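PDB 3BJA: transcriptional regulator, MarR family, putative from Bacillus cereus, which probably binds DNA as a transcription factor of the MarR family, with a winged helix-turn-helix fold. Local coordinates for residues Tyr29-Ile39 with Met67-Val77. Residues are numbered along the deposited sequence; the frame is centred on the assembly and turned at random.
Sequences YDISYVQFGVI and MIQRMKRDGYV
The ring of Tyr76 meets Ile31 obliquely: CG2 of Ile31 lies 4.0 Å from Tyr76 CZ. Beyond the ring, Tyr76 OH comes within 3.4 Å of Tyr29 O. Lys96 makes a cation-pi contact with the same ring, and Thr100 of helix 95-116 also touches Tyr76. A second flat group in the contact is the side-chain amide of Gln35. Its NE2 passes across Met67, 3.7 Å from CG. Its OE1 turns back to the helix start and accepts two bonds. Ser32 N, at the N-cap position, donates to Gln35 OE1 in the carbonyl plane, 2.9 Å away, and Ser32 OG donates to it from 23° off that plane. The bend at chi2 (77°) folds the amide back to Ser32 and leaves CG against SE of Met71. Both methionines are selenomethionines. Met71 and Val38 reach toward each other, with Met71 SE 3.8 Å from Val38 CG1; the bend at chi3 brings Met71 CE to 3.6 Å from Ile39 CG1. Met67 CE meets Val34 CG2 tip to tip. The axes of segments 33-39 and 67-73 come within 11.3 Å of each other, at a crossing angle of -76°. A Schellman motif with Gly75 at positive phi follows helix 64-73 and leads the chain into strand 77-81, as expected where the recognition helix leads into the wing of a MarR protein. The contact is mainly van der Waals packing of Val34, Gln35, Val38 and Ile39 on the two methionine side chains, within a probable DNA-binding domain.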
ATOM      1  N   TYR A  29      -6.754 -17.182  -9.867  1.00 61.34           N
ATOM      2  CA  TYR A  29      -7.566 -17.604  -8.710  1.00 61.22           C
ATOM      3  C   TYR A  29      -8.677 -16.626  -8.313  1.00 60.93           C
ATOM      4  O   TYR A  29      -9.273 -16.789  -7.244  1.00 62.06           O
ATOM      5  CB  TYR A  29      -6.660 -17.865  -7.493  1.00 61.23           C
ATOM      6  CG  TYR A  29      -5.614 -18.901  -7.767  1.00 61.81           C
ATOM      7  CD1 TYR A  29      -5.940 -20.249  -7.728  1.00 62.82           C
ATOM      8  CD2 TYR A  29      -4.296 -18.541  -8.086  1.00 61.88           C
ATOM      9  CE1 TYR A  29      -4.994 -21.229  -8.005  1.00 64.95           C
ATOM     10  CE2 TYR A  29      -3.335 -19.516  -8.365  1.00 63.89           C
ATOM     11  CZ  TYR A  29      -3.701 -20.865  -8.315  1.00 63.24           C
ATOM     12  OH  TYR A  29      -2.811 -21.866  -8.573  1.00 64.90           O
ATOM     13  N   ASP A  30      -8.968 -15.623  -9.146  1.00 60.48           N
ATOM     14  CA  ASP A  30     -10.012 -14.625  -8.854  1.00 60.81           C
ATOM     15  C   ASP A  30      -9.871 -13.911  -7.491  1.00 61.56           C
ATOM     16  O   ASP A  30     -10.849 -13.728  -6.756  1.00 64.01           O
ATOM     17  CB  ASP A  30     -11.396 -15.264  -9.030  1.00 59.00           C
ATOM     18  CG  ASP A  30     -11.599 -15.783 -10.421  1.00 58.42           C
ATOM     19  OD1 ASP A  30     -11.382 -15.000 -11.359  1.00 46.00           O
ATOM     20  OD2 ASP A  30     -11.993 -16.955 -10.586  1.00 65.06           O
ATOM     21  N   ILE A  31      -8.632 -13.554  -7.168  1.00 62.37           N
ATOM     22  CA  ILE A  31      -8.281 -12.820  -5.946  1.00 63.76           C
ATOM     23  C   ILE A  31      -7.187 -11.812  -6.269  1.00 64.74           C
ATOM     24  O   ILE A  31      -6.470 -11.967  -7.261  1.00 64.60           O
ATOM     25  CB  ILE A  31      -7.809 -13.758  -4.776  1.00 63.60           C
ATOM     26  CG1 ILE A  31      -6.563 -14.589  -5.126  1.00 64.87           C
ATOM     27  CG2 ILE A  31      -8.936 -14.695  -4.348  1.00 63.96           C
ATOM     28  CD1 ILE A  31      -5.893 -15.239  -3.905  1.00 63.83           C
ATOM     29  N   SER A  32      -7.071 -10.786  -5.435  1.00 69.15           N
ATOM     30  CA  SER A  32      -5.999  -9.771  -5.547  1.00 72.68           C
ATOM     31  C   SER A  32      -5.143  -9.884  -4.298  1.00 72.84           C
ATOM     32  O   SER A  32      -5.446 -10.710  -3.417  1.00 71.94           O
ATOM     33  CB  SER A  32      -6.597  -8.375  -5.651  1.00 73.50           C
ATOM     34  OG  SER A  32      -7.161  -7.991  -4.407  1.00 80.23           O
ATOM     35  N   TYR A  33      -4.106  -9.045  -4.199  1.00 75.04           N
ATOM     36  CA  TYR A  33      -3.198  -9.067  -3.031  1.00 77.87           C
ATOM     37  C   TYR A  33      -3.966  -8.938  -1.695  1.00 75.77           C
ATOM     38  O   TYR A  33      -3.640  -9.639  -0.735  1.00 75.20           O
ATOM     39  CB  TYR A  33      -2.036  -8.019  -3.138  1.00 82.69           C
ATOM     40  CG  TYR A  33      -2.448  -6.546  -3.025  1.00 86.64           C
ATOM     41  CD1 TYR A  33      -2.830  -5.811  -4.161  1.00 95.58           C
ATOM     42  CD2 TYR A  33      -2.466  -5.883  -1.776  1.00 90.07           C
ATOM     43  CE1 TYR A  33      -3.230  -4.448  -4.076  1.00 96.34           C
ATOM     44  CE2 TYR A  33      -2.867  -4.524  -1.673  1.00 92.45           C
ATOM     45  CZ  TYR A  33      -3.242  -3.806  -2.835  1.00 95.44           C
ATOM     46  OH  TYR A  33      -3.643  -2.469  -2.781  1.00 94.93           O
ATOM     47  N   VAL A  34      -5.000  -8.086  -1.659  1.00 76.25           N
ATOM     48  CA  VAL A  34      -5.786  -7.870  -0.420  1.00 76.18           C
ATOM     49  C   VAL A  34      -6.480  -9.173   0.065  1.00 74.16           C
ATOM     50  O   VAL A  34      -6.342  -9.532   1.236  1.00 73.59           O
ATOM     51  CB  VAL A  34      -6.710  -6.598  -0.478  1.00 76.60           C
ATOM     52  CG1 VAL A  34      -7.684  -6.651  -1.624  1.00 82.88           C
ATOM     53  CG2 VAL A  34      -7.456  -6.396   0.846  1.00 75.72           C
ATOM     54  N   GLN A  35      -7.110  -9.922  -0.838  1.00 73.44           N
ATOM     55  CA  GLN A  35      -7.773 -11.202  -0.456  1.00 73.43           C
ATOM     56  C   GLN A  35      -6.733 -12.274  -0.103  1.00 70.18           C
ATOM     57  O   GLN A  35      -6.899 -13.024   0.861  1.00 68.18           O
ATOM     58  CB  GLN A  35      -8.740 -11.723  -1.523  1.00 72.23           C
ATOM     59  CG  GLN A  35      -9.965 -10.848  -1.748  1.00 73.85           C
ATOM     60  CD  GLN A  35      -9.690  -9.599  -2.559  1.00 73.63           C
ATOM     61  OE1 GLN A  35      -8.847  -9.605  -3.446  1.00 73.88           O
ATOM     62  NE2 GLN A  35     -10.408  -8.519  -2.259  1.00 79.14           N
ATOM     63  N   PHE A  36      -5.672 -12.328  -0.899  1.00 68.73           N
ATOM     64  CA  PHE A  36      -4.534 -13.212  -0.642  1.00 70.19           C
ATOM     65  C   PHE A  36      -3.980 -12.980   0.772  1.00 69.93           C
ATOM     66  O   PHE A  36      -3.837 -13.933   1.529  1.00 68.26           O
ATOM     67  CB  PHE A  36      -3.461 -12.999  -1.721  1.00 72.87           C
ATOM     68  CG  PHE A  36      -2.220 -13.807  -1.525  1.00 73.05           C
ATOM     69  CD1 PHE A  36      -2.215 -15.170  -1.814  1.00 79.83           C
ATOM     70  CD2 PHE A  36      -1.039 -13.202  -1.081  1.00 82.17           C
ATOM     71  CE1 PHE A  36      -1.057 -15.938  -1.643  1.00 78.78           C
ATOM     72  CE2 PHE A  36       0.143 -13.968  -0.906  1.00 84.20           C
ATOM     73  CZ  PHE A  36       0.126 -15.326  -1.197  1.00 75.37           C
ATOM     74  N   GLY A  37      -3.743 -11.706   1.125  1.00 68.96           N
ATOM     75  CA  GLY A  37      -3.278 -11.317   2.455  1.00 69.38           C
ATOM     76  C   GLY A  37      -4.116 -11.869   3.597  1.00 70.68           C
ATOM     77  O   GLY A  37      -3.566 -12.471   4.537  1.00 73.36           O
ATOM     78  N   VAL A  38      -5.440 -11.698   3.480  1.00 70.12           N
ATOM     79  CA  VAL A  38      -6.427 -12.216   4.458  1.00 69.29           C
ATOM     80  C   VAL A  38      -6.325 -13.716   4.606  1.00 70.10           C
ATOM     81  O   VAL A  38      -6.356 -14.226   5.726  1.00 72.68           O
ATOM     82  CB  VAL A  38      -7.911 -11.864   4.059  1.00 70.39           C
ATOM     83  CG1 VAL A  38      -8.953 -12.648   4.911  1.00 66.67           C
ATOM     84  CG2 VAL A  38      -8.144 -10.384   4.143  1.00 59.67           C
ATOM     85  N   ILE A  39      -6.228 -14.418   3.478  1.00 71.56           N
ATOM     86  CA  ILE A  39      -6.076 -15.900   3.466  1.00 71.87           C
ATOM     87  C   ILE A  39      -4.785 -16.340   4.198  1.00 69.87           C
ATOM     88  O   ILE A  39      -4.821 -17.273   4.996  1.00 68.80           O
ATOM     89  CB  ILE A  39      -6.163 -16.471   2.006  1.00 72.40           C
ATOM     90  CG1 ILE A  39      -7.613 -16.368   1.505  1.00 71.93           C
ATOM     91  CG2 ILE A  39      -5.672 -17.910   1.929  1.00 70.95           C
ATOM     92  CD1 ILE A  39      -7.781 -16.668   0.033  1.00 70.55           C
HETATM   93  N   MSE A  67     -15.399  -5.994   2.077  1.00 74.57           N
HETATM   94  CA  MSE A  67     -14.426  -6.894   1.451  1.00 72.71           C
HETATM   95  C   MSE A  67     -14.486  -8.339   2.017  1.00 70.97           C
HETATM   96  O   MSE A  67     -14.323  -9.296   1.258  1.00 70.06           O
HETATM   97  CB  MSE A  67     -13.024  -6.235   1.536  1.00 73.31           C
HETATM   98  CG  MSE A  67     -11.953  -6.845   0.686  1.00 71.96           C
HETATM   99 SE   MSE A  67     -11.102  -8.256   1.628  0.75 71.65          SE
HETATM  100  CE  MSE A  67     -10.001  -7.225   2.846  1.00 87.96           C
ATOM    101  N   ILE A  68     -14.720  -8.481   3.326  1.00 69.23           N
ATOM    102  CA  ILE A  68     -14.903  -9.806   3.975  1.00 69.84           C
ATOM    103  C   ILE A  68     -16.234 -10.441   3.579  1.00 69.07           C
ATOM    104  O   ILE A  68     -16.297 -11.644   3.375  1.00 69.30           O
ATOM    105  CB  ILE A  68     -14.709  -9.758   5.542  1.00 71.06           C
ATOM    106  CG1 ILE A  68     -13.230 -10.009   5.908  1.00 73.30           C
ATOM    107  CG2 ILE A  68     -15.503 -10.836   6.266  1.00 65.59           C
ATOM    108  CD1 ILE A  68     -12.269  -9.016   5.318  1.00 81.51           C
ATOM    109  N   GLN A  69     -17.297  -9.642   3.503  1.00 69.70           N
ATOM    110  CA  GLN A  69     -18.612 -10.124   3.019  1.00 69.27           C
ATOM    111  C   GLN A  69     -18.558 -10.719   1.608  1.00 67.69           C
ATOM    112  O   GLN A  69     -19.220 -11.721   1.327  1.00 66.00           O
ATOM    113  CB  GLN A  69     -19.685  -9.016   3.087  1.00 69.75           C
ATOM    114  CG  GLN A  69     -20.609  -9.171   4.278  1.00 75.76           C
ATOM    115  CD  GLN A  69     -21.611 -10.328   4.099  1.00 79.09           C
ATOM    116  OE1 GLN A  69     -22.244 -10.463   3.051  1.00 80.40           O
ATOM    117  NE2 GLN A  69     -21.760 -11.149   5.135  1.00 82.96           N
ATOM    118  N   ARG A  70     -17.764 -10.086   0.748  1.00 68.30           N
ATOM    119  CA  ARG A  70     -17.508 -10.544  -0.616  1.00 67.86           C
ATOM    120  C   ARG A  70     -16.820 -11.913  -0.560  1.00 66.63           C
ATOM    121  O   ARG A  70     -17.226 -12.841  -1.256  1.00 68.24           O
ATOM    122  CB  ARG A  70     -16.633  -9.507  -1.346  1.00 69.55           C
ATOM    123  CG  ARG A  70     -16.356  -9.717  -2.829  1.00 73.26           C
ATOM    124  CD  ARG A  70     -17.628  -9.886  -3.587  1.00 90.40           C
ATOM    125  NE  ARG A  70     -17.547  -9.475  -4.994  1.00 97.63           N
ATOM    126  CZ  ARG A  70     -18.109  -8.379  -5.542  1.00102.79           C
ATOM    127  NH1 ARG A  70     -18.862  -7.508  -4.839  1.00101.81           N
ATOM    128  NH2 ARG A  70     -17.937  -8.156  -6.851  1.00104.61           N
HETATM  129  N   MSE A  71     -15.800 -12.034   0.295  1.00 64.65           N
HETATM  130  CA  MSE A  71     -15.105 -13.312   0.531  1.00 61.47           C
HETATM  131  C   MSE A  71     -16.029 -14.352   1.190  1.00 63.09           C
HETATM  132  O   MSE A  71     -15.827 -15.548   1.018  1.00 61.48           O
HETATM  133  CB  MSE A  71     -13.834 -13.113   1.388  1.00 59.75           C
HETATM  134  CG  MSE A  71     -12.754 -12.281   0.717  1.00 58.31           C
HETATM  135 SE   MSE A  71     -11.093 -12.111   1.785  0.75 52.81          SE
HETATM  136  CE  MSE A  71     -10.260 -13.861   1.441  1.00 59.45           C
ATOM    137  N   LYS A  72     -17.018 -13.889   1.955  1.00 66.06           N
ATOM    138  CA  LYS A  72     -17.984 -14.768   2.607  1.00 69.52           C
ATOM    139  C   LYS A  72     -18.904 -15.431   1.563  1.00 70.93           C
ATOM    140  O   LYS A  72     -19.080 -16.654   1.606  1.00 69.77           O
ATOM    141  CB  LYS A  72     -18.801 -14.020   3.681  1.00 68.78           C
ATOM    142  CG  LYS A  72     -19.511 -14.934   4.681  1.00 68.60           C
ATOM    143  CD  LYS A  72     -20.492 -14.159   5.552  1.00 70.76           C
ATOM    144  CE  LYS A  72     -21.151 -15.034   6.627  1.00 70.68           C
ATOM    145  NZ  LYS A  72     -21.786 -16.233   6.074  1.00 75.25           N
ATOM    146  N   ARG A  73     -19.454 -14.633   0.631  1.00 72.84           N
ATOM    147  CA  ARG A  73     -20.347 -15.151  -0.431  1.00 74.25           C
ATOM    148  C   ARG A  73     -19.528 -16.016  -1.422  1.00 74.17           C
ATOM    149  O   ARG A  73     -20.027 -17.049  -1.881  1.00 74.76           O
ATOM    150  CB  ARG A  73     -21.156 -14.035  -1.158  1.00 75.74           C
ATOM    151  CG  ARG A  73     -20.468 -13.434  -2.391  1.00 79.75           C
ATOM    152  CD  ARG A  73     -21.199 -12.317  -3.136  1.00 79.89           C
ATOM    153  NE  ARG A  73     -20.733 -11.941  -4.507  1.00 85.13           N
ATOM    154  CZ  ARG A  73     -19.564 -12.203  -5.144  1.00 86.04           C
ATOM    155  NH1 ARG A  73     -18.524 -12.852  -4.612  1.00 84.37           N
ATOM    156  NH2 ARG A  73     -19.401 -11.748  -6.399  1.00 84.82           N
ATOM    157  N   ASP A  74     -18.303 -15.572  -1.757  1.00 73.24           N
ATOM    158  CA  ASP A  74     -17.356 -16.352  -2.583  1.00 73.26           C
ATOM    159  C   ASP A  74     -16.988 -17.705  -1.988  1.00 72.24           C
ATOM    160  O   ASP A  74     -16.475 -18.559  -2.706  1.00 72.87           O
ATOM    161  CB  ASP A  74     -16.027 -15.594  -2.839  1.00 74.89           C
ATOM    162  CG  ASP A  74     -16.092 -14.641  -4.010  1.00 78.81           C
ATOM    163  OD1 ASP A  74     -16.763 -14.968  -5.014  1.00 87.02           O
ATOM    164  OD2 ASP A  74     -15.455 -13.566  -3.957  1.00 85.43           O
ATOM    165  N   GLY A  75     -17.169 -17.866  -0.676  1.00 71.18           N
ATOM    166  CA  GLY A  75     -16.953 -19.133   0.007  1.00 70.52           C
ATOM    167  C   GLY A  75     -15.563 -19.380   0.535  1.00 68.77           C
ATOM    168  O   GLY A  75     -15.264 -20.502   0.905  1.00 67.64           O
ATOM    169  N   TYR A  76     -14.730 -18.342   0.601  1.00 69.54           N
ATOM    170  CA  TYR A  76     -13.373 -18.456   1.127  1.00 69.63           C
ATOM    171  C   TYR A  76     -13.358 -18.409   2.657  1.00 69.39           C
ATOM    172  O   TYR A  76     -12.665 -19.205   3.283  1.00 69.32           O
ATOM    173  CB  TYR A  76     -12.476 -17.345   0.595  1.00 71.56           C
ATOM    174  CG  TYR A  76     -12.352 -17.258  -0.914  1.00 74.45           C
ATOM    175  CD1 TYR A  76     -11.802 -18.309  -1.663  1.00 74.50           C
ATOM    176  CD2 TYR A  76     -12.727 -16.090  -1.599  1.00 78.87           C
ATOM    177  CE1 TYR A  76     -11.669 -18.214  -3.071  1.00 74.78           C
ATOM    178  CE2 TYR A  76     -12.588 -15.982  -3.000  1.00 79.22           C
ATOM    179  CZ  TYR A  76     -12.064 -17.044  -3.727  1.00 76.28           C
ATOM    180  OH  TYR A  76     -11.943 -16.906  -5.087  1.00 74.75           O
ATOM    181  N   VAL A  77     -14.097 -17.459   3.243  1.00 70.43           N
ATOM    182  CA  VAL A  77     -14.165 -17.255   4.706  1.00 68.91           C
ATOM    183  C   VAL A  77     -15.584 -17.397   5.247  1.00 69.12           C
ATOM    184  O   VAL A  77     -16.558 -17.275   4.501  1.00 69.42           O
ATOM    185  CB  VAL A  77     -13.635 -15.855   5.130  1.00 69.18           C
ATOM    186  CG1 VAL A  77     -12.226 -15.617   4.583  1.00 66.28           C
ATOM    187  CG2 VAL A  77     -14.586 -14.728   4.688  1.00 63.31           C
TER